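Local coordinates for protein cortical-lytic enzyme (Clostridium perfringens, PDB 5JIP) that probably acts as a muramidase of glycoside hydrolase family 25, cleaving the cortical peptidoglycan of the spore during germination, at residues N254-D268 and P295-F309. Residues are numbered along the deposited sequence; the frame is centred on the assembly and turned at random.
Sequences NKEDDLNGYNVFVND and PIKISIEAFDITGDF. With MG (magnesium ion), chain E.
Gly261 CA sits over the face of the Phe303 ring, 4.1 Å from its centroid and 18° off the normal. CG of Phe303 lies between its own backbone N and carbonyl carbon (chi1 57°), which folds the ring back across the glycine. A beta bulge marks the spot: Phe303 O accepts from both Asn260 N at 2.9 Å and Gly261 N at 3.2 Å, the second donor tilted from the carbonyl plane. Beyond it, strands 259-266 and 296-304 pair antiparallel. On the face of Tyr262, Val264 and Val266, packing is largely apolar; Ile300 CD1 reaches Val264 CG2 at 3.7 Å. The two strands are the middle pair of a four-stranded sheet, between 269-275 and 314-318, and Ile296 on Ile242 and Ile298 on Ala240 join it to a three-stranded sheet in a beta-sandwich beside the TIM barrel. The other face carries a buried polar pair: Asn263 ND2 gives an almost straight bond (175°), in its amide plane, to the anti lone pair of Glu301 OE2. Asn263 OD1 bonds to Thr273 OG1, and ND2 also to Thr273 OG1 of the second subunit; Arg313 and Arg143 form salt bridges with Glu301 OE1, while OE2 also meets the Phe265 ring edge. Next to the bulge, Asp258 OD2 and Asp304 OD2 bind magnesium at 2.0 and 2.1 Å; two waters and the carbonyl oxygens of Asp227 and Met230 complete six ligands. The distal end is looser and wetter: exposed Asp268 OD1 salt-bridges Lys297 NZ at 2.8 Å, and one water connects Asp268 N, Lys297 O and Ser299 OG, another Asp268 OD1 and Ser299 OG.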
loop_
_atom_site.group_PDB
_atom_site.type_symbol
_atom_site.label_atom_id
_atom_site.label_comp_id
_atom_site.label_asym_id
_atom_site.label_seq_id
_atom_site.Cartn_x
_atom_site.Cartn_y
_atom_site.Cartn_z
ATOM N N ASN A 254 8.543 -2.658 -10.483
ATOM C CA ASN A 254 9.506 -2.800 -9.398
ATOM C C ASN A 254 9.387 -4.193 -8.803
ATOM O O ASN A 254 8.352 -4.839 -8.898
ATOM C CB ASN A 254 9.280 -1.759 -8.301
ATOM C CG ASN A 254 10.096 -0.510 -8.490
ATOM O OD1 ASN A 254 10.059 0.148 -9.537
ATOM N ND2 ASN A 254 10.846 -0.152 -7.440
ATOM N N LYS A 255 10.469 -4.663 -8.179
ATOM C CA LYS A 255 10.544 -6.055 -7.753
ATOM C C LYS A 255 10.534 -6.243 -6.240
ATOM O O LYS A 255 10.582 -7.390 -5.783
ATOM C CB LYS A 255 11.805 -6.726 -8.325
ATOM C CG LYS A 255 12.086 -6.478 -9.780
ATOM C CD LYS A 255 11.085 -7.099 -10.721
ATOM C CE LYS A 255 11.423 -6.657 -12.150
ATOM N NZ LYS A 255 10.231 -6.536 -13.041
ATOM N N GLU A 256 10.451 -5.173 -5.451
ATOM C CA GLU A 256 10.583 -5.327 -4.004
ATOM C C GLU A 256 9.451 -6.148 -3.417
ATOM O O GLU A 256 8.278 -6.009 -3.799
ATOM C CB GLU A 256 10.635 -3.967 -3.317
ATOM C CG GLU A 256 11.905 -3.210 -3.542
ATOM C CD GLU A 256 11.889 -2.383 -4.812
ATOM O OE1 GLU A 256 10.818 -2.235 -5.446
ATOM O OE2 GLU A 256 12.952 -1.856 -5.162
ATOM N N ASP A 257 9.808 -6.983 -2.437
ATOM C CA ASP A 257 8.823 -7.813 -1.767
ATOM C C ASP A 257 7.799 -6.979 -1.035
ATOM O O ASP A 257 6.663 -7.419 -0.855
ATOM C CB ASP A 257 9.519 -8.769 -0.788
ATOM C CG ASP A 257 10.522 -9.659 -1.482
ATOM O OD1 ASP A 257 10.111 -10.311 -2.461
ATOM O OD2 ASP A 257 11.719 -9.672 -1.093
ATOM N N ASP A 258 8.170 -5.777 -0.607
ATOM C CA ASP A 258 7.269 -4.919 0.138
ATOM C C ASP A 258 6.725 -3.785 -0.720
ATOM O O ASP A 258 6.262 -2.780 -0.172
ATOM C CB ASP A 258 7.975 -4.345 1.377
ATOM C CG ASP A 258 9.146 -3.446 1.013
ATOM O OD1 ASP A 258 9.659 -3.544 -0.141
ATOM O OD2 ASP A 258 9.597 -2.659 1.881
ATOM N N LEU A 259 6.813 -3.909 -2.049
ATOM C CA LEU A 259 6.282 -2.891 -2.936
ATOM C C LEU A 259 4.792 -2.688 -2.673
ATOM O O LEU A 259 4.031 -3.642 -2.486
ATOM C CB LEU A 259 6.504 -3.299 -4.381
ATOM C CG LEU A 259 6.039 -2.306 -5.430
ATOM C CD1 LEU A 259 6.890 -1.067 -5.419
ATOM C CD2 LEU A 259 6.063 -3.005 -6.761
ATOM N N ASN A 260 4.378 -1.433 -2.647
ATOM C CA ASN A 260 2.993 -1.127 -2.413
ATOM C C ASN A 260 2.350 -0.229 -3.454
ATOM O O ASN A 260 1.122 -0.178 -3.489
ATOM C CB ASN A 260 2.818 -0.495 -1.036
ATOM C CG ASN A 260 1.600 -1.022 -0.343
ATOM O OD1 ASN A 260 1.010 -2.001 -0.797
ATOM N ND2 ASN A 260 1.196 -0.371 0.753
ATOM N N GLY A 261 3.113 0.448 -4.306
ATOM C CA GLY A 261 2.513 1.218 -5.378
ATOM C C GLY A 261 3.470 2.258 -5.927
ATOM O O GLY A 261 4.657 2.262 -5.623
ATOM N N TYR A 262 2.900 3.156 -6.715
ATOM C CA TYR A 262 3.617 4.201 -7.422
ATOM C C TYR A 262 2.779 5.462 -7.425
ATOM O O TYR A 262 1.545 5.405 -7.485
ATOM C CB TYR A 262 3.914 3.832 -8.887
ATOM C CG TYR A 262 4.487 2.471 -9.119
ATOM C CD1 TYR A 262 3.661 1.358 -9.206
ATOM C CD2 TYR A 262 5.856 2.299 -9.319
ATOM C CE1 TYR A 262 4.185 0.105 -9.417
ATOM C CE2 TYR A 262 6.385 1.070 -9.543
ATOM C CZ TYR A 262 5.561 -0.029 -9.620
ATOM O OH TYR A 262 6.128 -1.250 -9.852
ATOM N N ASN A 263 3.463 6.593 -7.389
ATOM C CA ASN A 263 2.892 7.893 -7.707
ATOM C C ASN A 263 3.533 8.409 -8.989
ATOM O O ASN A 263 4.758 8.357 -9.149
ATOM C CB ASN A 263 3.130 8.911 -6.592
ATOM C CG ASN A 263 2.370 8.578 -5.323
ATOM O OD1 ASN A 263 1.225 8.105 -5.362
ATOM N ND2 ASN A 263 3.026 8.766 -4.183
ATOM N N VAL A 264 2.697 8.956 -9.869
ATOM C CA VAL A 264 3.118 9.510 -11.158
ATOM C C VAL A 264 2.805 10.995 -11.187
ATOM O O VAL A 264 1.770 11.442 -10.664
ATOM C CB VAL A 264 2.427 8.785 -12.327
ATOM C CG1 VAL A 264 2.783 9.434 -13.660
ATOM C CG2 VAL A 264 2.825 7.308 -12.312
ATOM N N PHE A 265 3.694 11.753 -11.823
ATOM C CA PHE A 265 3.608 13.208 -11.846
ATOM C C PHE A 265 3.808 13.740 -13.258
ATOM O O PHE A 265 4.611 13.195 -14.026
ATOM C CB PHE A 265 4.654 13.817 -10.943
ATOM C CG PHE A 265 4.555 13.365 -9.500
ATOM C CD1 PHE A 265 5.168 12.188 -9.077
ATOM C CD2 PHE A 265 3.849 14.127 -8.574
ATOM C CE1 PHE A 265 5.075 11.778 -7.743
ATOM C CE2 PHE A 265 3.734 13.720 -7.238
ATOM C CZ PHE A 265 4.355 12.555 -6.821
ATOM N N VAL A 266 3.087 14.820 -13.569
ATOM C CA VAL A 266 3.239 15.564 -14.821
ATOM C C VAL A 266 3.716 16.967 -14.460
ATOM O O VAL A 266 3.006 17.707 -13.762
ATOM C CB VAL A 266 1.930 15.621 -15.624
ATOM C CG1 VAL A 266 2.124 16.515 -16.864
ATOM C CG2 VAL A 266 1.451 14.231 -16.020
ATOM N N ASN A 267 4.916 17.325 -14.927
ATOM C CA ASN A 267 5.549 18.572 -14.530
ATOM C C ASN A 267 5.405 18.755 -13.018
ATOM O O ASN A 267 5.018 19.830 -12.553
ATOM C CB ASN A 267 4.939 19.759 -15.280
ATOM C CG ASN A 267 5.167 19.701 -16.787
ATOM O OD1 ASN A 267 6.163 19.149 -17.262
ATOM N ND2 ASN A 267 4.252 20.280 -17.536
ATOM N N ASP A 268 5.660 17.695 -12.249
ATOM C CA ASP A 268 5.681 17.711 -10.785
ATOM C C ASP A 268 4.299 17.846 -10.167
ATOM O O ASP A 268 4.187 17.909 -8.927
ATOM C CB ASP A 268 6.581 18.830 -10.228
ATOM C CG ASP A 268 8.040 18.676 -10.658
ATOM O OD1 ASP A 268 8.519 17.531 -10.775
ATOM O OD2 ASP A 268 8.711 19.701 -10.897
ATOM N N PRO A 295 8.173 21.089 -23.663
ATOM C CA PRO A 295 8.421 19.745 -23.137
ATOM C C PRO A 295 7.551 19.446 -21.926
ATOM O O PRO A 295 7.115 20.348 -21.209
ATOM C CB PRO A 295 9.906 19.779 -22.757
ATOM C CG PRO A 295 10.484 20.824 -23.596
ATOM C CD PRO A 295 9.417 21.872 -23.743
ATOM N N ILE A 296 7.286 18.154 -21.722
ATOM C CA ILE A 296 6.462 17.666 -20.621
ATOM C C ILE A 296 7.292 16.659 -19.844
ATOM O O ILE A 296 7.805 15.694 -20.423
ATOM C CB ILE A 296 5.160 17.027 -21.116
ATOM C CG1 ILE A 296 4.304 18.072 -21.858
ATOM C CG2 ILE A 296 4.363 16.431 -19.941
ATOM C CD1 ILE A 296 3.142 17.466 -22.656
ATOM N N LYS A 297 7.421 16.873 -18.541
ATOM C CA LYS A 297 8.168 15.961 -17.687
ATOM C C LYS A 297 7.219 14.968 -17.029
ATOM O O LYS A 297 6.327 15.355 -16.254
ATOM C CB LYS A 297 8.974 16.689 -16.614
ATOM C CG LYS A 297 9.842 15.699 -15.816
ATOM C CD LYS A 297 10.729 16.368 -14.755
ATOM C CE LYS A 297 9.903 17.016 -13.687
ATOM N NZ LYS A 297 10.729 17.247 -12.454
ATOM N N ILE A 298 7.440 13.698 -17.317
ATOM C CA ILE A 298 6.772 12.608 -16.628
ATOM C C ILE A 298 7.753 12.058 -15.598
ATOM O O ILE A 298 8.921 11.801 -15.916
ATOM C CB ILE A 298 6.333 11.517 -17.615
ATOM C CG1 ILE A 298 5.452 12.093 -18.745
ATOM C CG2 ILE A 298 5.612 10.397 -16.871
ATOM C CD1 ILE A 298 4.103 12.686 -18.295
ATOM N N SER A 299 7.305 11.903 -14.355
ATOM C CA SER A 299 8.171 11.323 -13.337
ATOM C C SER A 299 7.376 10.361 -12.464
ATOM O O SER A 299 6.143 10.430 -12.375
ATOM C CB SER A 299 8.827 12.393 -12.463
ATOM O OG SER A 299 7.846 13.172 -11.834
ATOM N N ILE A 300 8.099 9.477 -11.791
ATOM C CA ILE A 300 7.444 8.430 -11.026
ATOM C C ILE A 300 8.301 8.059 -9.826
ATOM O O ILE A 300 9.532 8.127 -9.872
ATOM C CB ILE A 300 7.171 7.215 -11.935
ATOM C CG1 ILE A 300 6.249 6.204 -11.249
ATOM C CG2 ILE A 300 8.501 6.572 -12.360
ATOM C CD1 ILE A 300 5.776 5.080 -12.139
ATOM N N GLU A 301 7.626 7.642 -8.747
ATOM C CA GLU A 301 8.265 7.055 -7.580
ATOM C C GLU A 301 7.512 5.793 -7.169
ATOM O O GLU A 301 6.277 5.738 -7.223
ATOM C CB GLU A 301 8.308 8.058 -6.410
ATOM C CG GLU A 301 6.906 8.449 -5.880
ATOM C CD GLU A 301 6.922 9.654 -4.957
ATOM O OE1 GLU A 301 7.993 10.295 -4.808
ATOM O OE2 GLU A 301 5.836 9.975 -4.385
ATOM N N ALA A 302 8.265 4.778 -6.765
ATOM C CA ALA A 302 7.677 3.650 -6.066
ATOM C C ALA A 302 7.565 3.970 -4.579
ATOM O O ALA A 302 8.273 4.830 -4.053
ATOM C CB ALA A 302 8.510 2.395 -6.271
ATOM N N PHE A 303 6.653 3.274 -3.891
ATOM C CA PHE A 303 6.641 3.342 -2.432
ATOM C C PHE A 303 6.299 1.965 -1.882
ATOM O O PHE A 303 5.710 1.130 -2.577
ATOM C CB PHE A 303 5.681 4.425 -1.868
ATOM C CG PHE A 303 4.233 4.303 -2.298
ATOM C CD1 PHE A 303 3.336 3.493 -1.602
ATOM C CD2 PHE A 303 3.758 5.050 -3.364
ATOM C CE1 PHE A 303 1.999 3.407 -1.994
ATOM C CE2 PHE A 303 2.434 4.988 -3.745
ATOM C CZ PHE A 303 1.544 4.163 -3.074
ATOM N N ASP A 304 6.714 1.717 -0.638
ATOM C CA ASP A 304 6.590 0.395 -0.041
ATOM C C ASP A 304 5.558 0.420 1.090
ATOM O O ASP A 304 4.953 1.446 1.389
ATOM C CB ASP A 304 7.963 -0.134 0.399
ATOM C CG ASP A 304 8.623 0.695 1.496
ATOM O OD1 ASP A 304 7.956 1.520 2.154
ATOM O OD2 ASP A 304 9.841 0.492 1.699
ATOM N N ILE A 305 5.313 -0.754 1.679
ATOM C CA ILE A 305 4.199 -0.914 2.606
ATOM C C ILE A 305 4.296 0.030 3.785
ATOM O O ILE A 305 3.272 0.507 4.284
ATOM C CB ILE A 305 4.109 -2.384 3.056
ATOM C CG1 ILE A 305 3.692 -3.220 1.848
ATOM C CG2 ILE A 305 3.100 -2.547 4.198
ATOM C CD1 ILE A 305 3.750 -4.739 2.105
ATOM N N THR A 306 5.501 0.330 4.258
ATOM C CA THR A 306 5.619 1.187 5.427
ATOM C C THR A 306 5.861 2.641 5.050
ATOM O O THR A 306 6.104 3.459 5.925
ATOM C CB THR A 306 6.691 0.640 6.389
ATOM O OG1 THR A 306 7.859 0.233 5.675
ATOM C CG2 THR A 306 6.142 -0.584 7.121
ATOM N N GLY A 307 5.740 2.997 3.773
ATOM C CA GLY A 307 5.621 4.395 3.413
ATOM C C GLY A 307 6.901 5.116 3.064
ATOM O O GLY A 307 6.930 6.356 3.129
ATOM N N ASP A 308 7.968 4.395 2.706
ATOM C CA ASP A 308 9.135 4.999 2.090
ATOM C C ASP A 308 9.043 4.971 0.572
ATOM O O ASP A 308 8.396 4.102 -0.030
ATOM C CB ASP A 308 10.417 4.294 2.533
ATOM C CG ASP A 308 10.866 4.717 3.929
ATOM O OD1 ASP A 308 10.955 5.922 4.183
ATOM O OD2 ASP A 308 11.092 3.835 4.781
ATOM N N PHE A 309 9.723 5.933 -0.039
ATOM C CA PHE A 309 9.695 6.176 -1.476
ATOM C C PHE A 309 11.059 5.970 -2.117
ATOM O O PHE A 309 12.097 6.072 -1.464
ATOM C CB PHE A 309 9.247 7.597 -1.761
ATOM C CG PHE A 309 7.977 7.947 -1.077
ATOM C CD1 PHE A 309 7.991 8.410 0.223
ATOM C CD2 PHE A 309 6.769 7.769 -1.708
ATOM C CE1 PHE A 309 6.800 8.730 0.874
ATOM C CE2 PHE A 309 5.586 8.055 -1.043
ATOM C CZ PHE A 309 5.614 8.530 0.247
HETATM MG MG MG E . 11.026 -1.208 1.835
HETATM O O HOH W 1 7.696 -1.892 3.883
HETATM O O HOH W 2 11.263 -1.473 -0.266
HETATM O O HOH W 3 1.969 1.826 1.714
HETATM O O HOH W 4 4.953 21.352 -20.151
HETATM O O HOH W 5 6.790 15.290 -13.439
HETATM O O HOH W 6 8.921 14.925 -10.034
HETATM O O HOH W 7 10.789 -0.791 3.883
#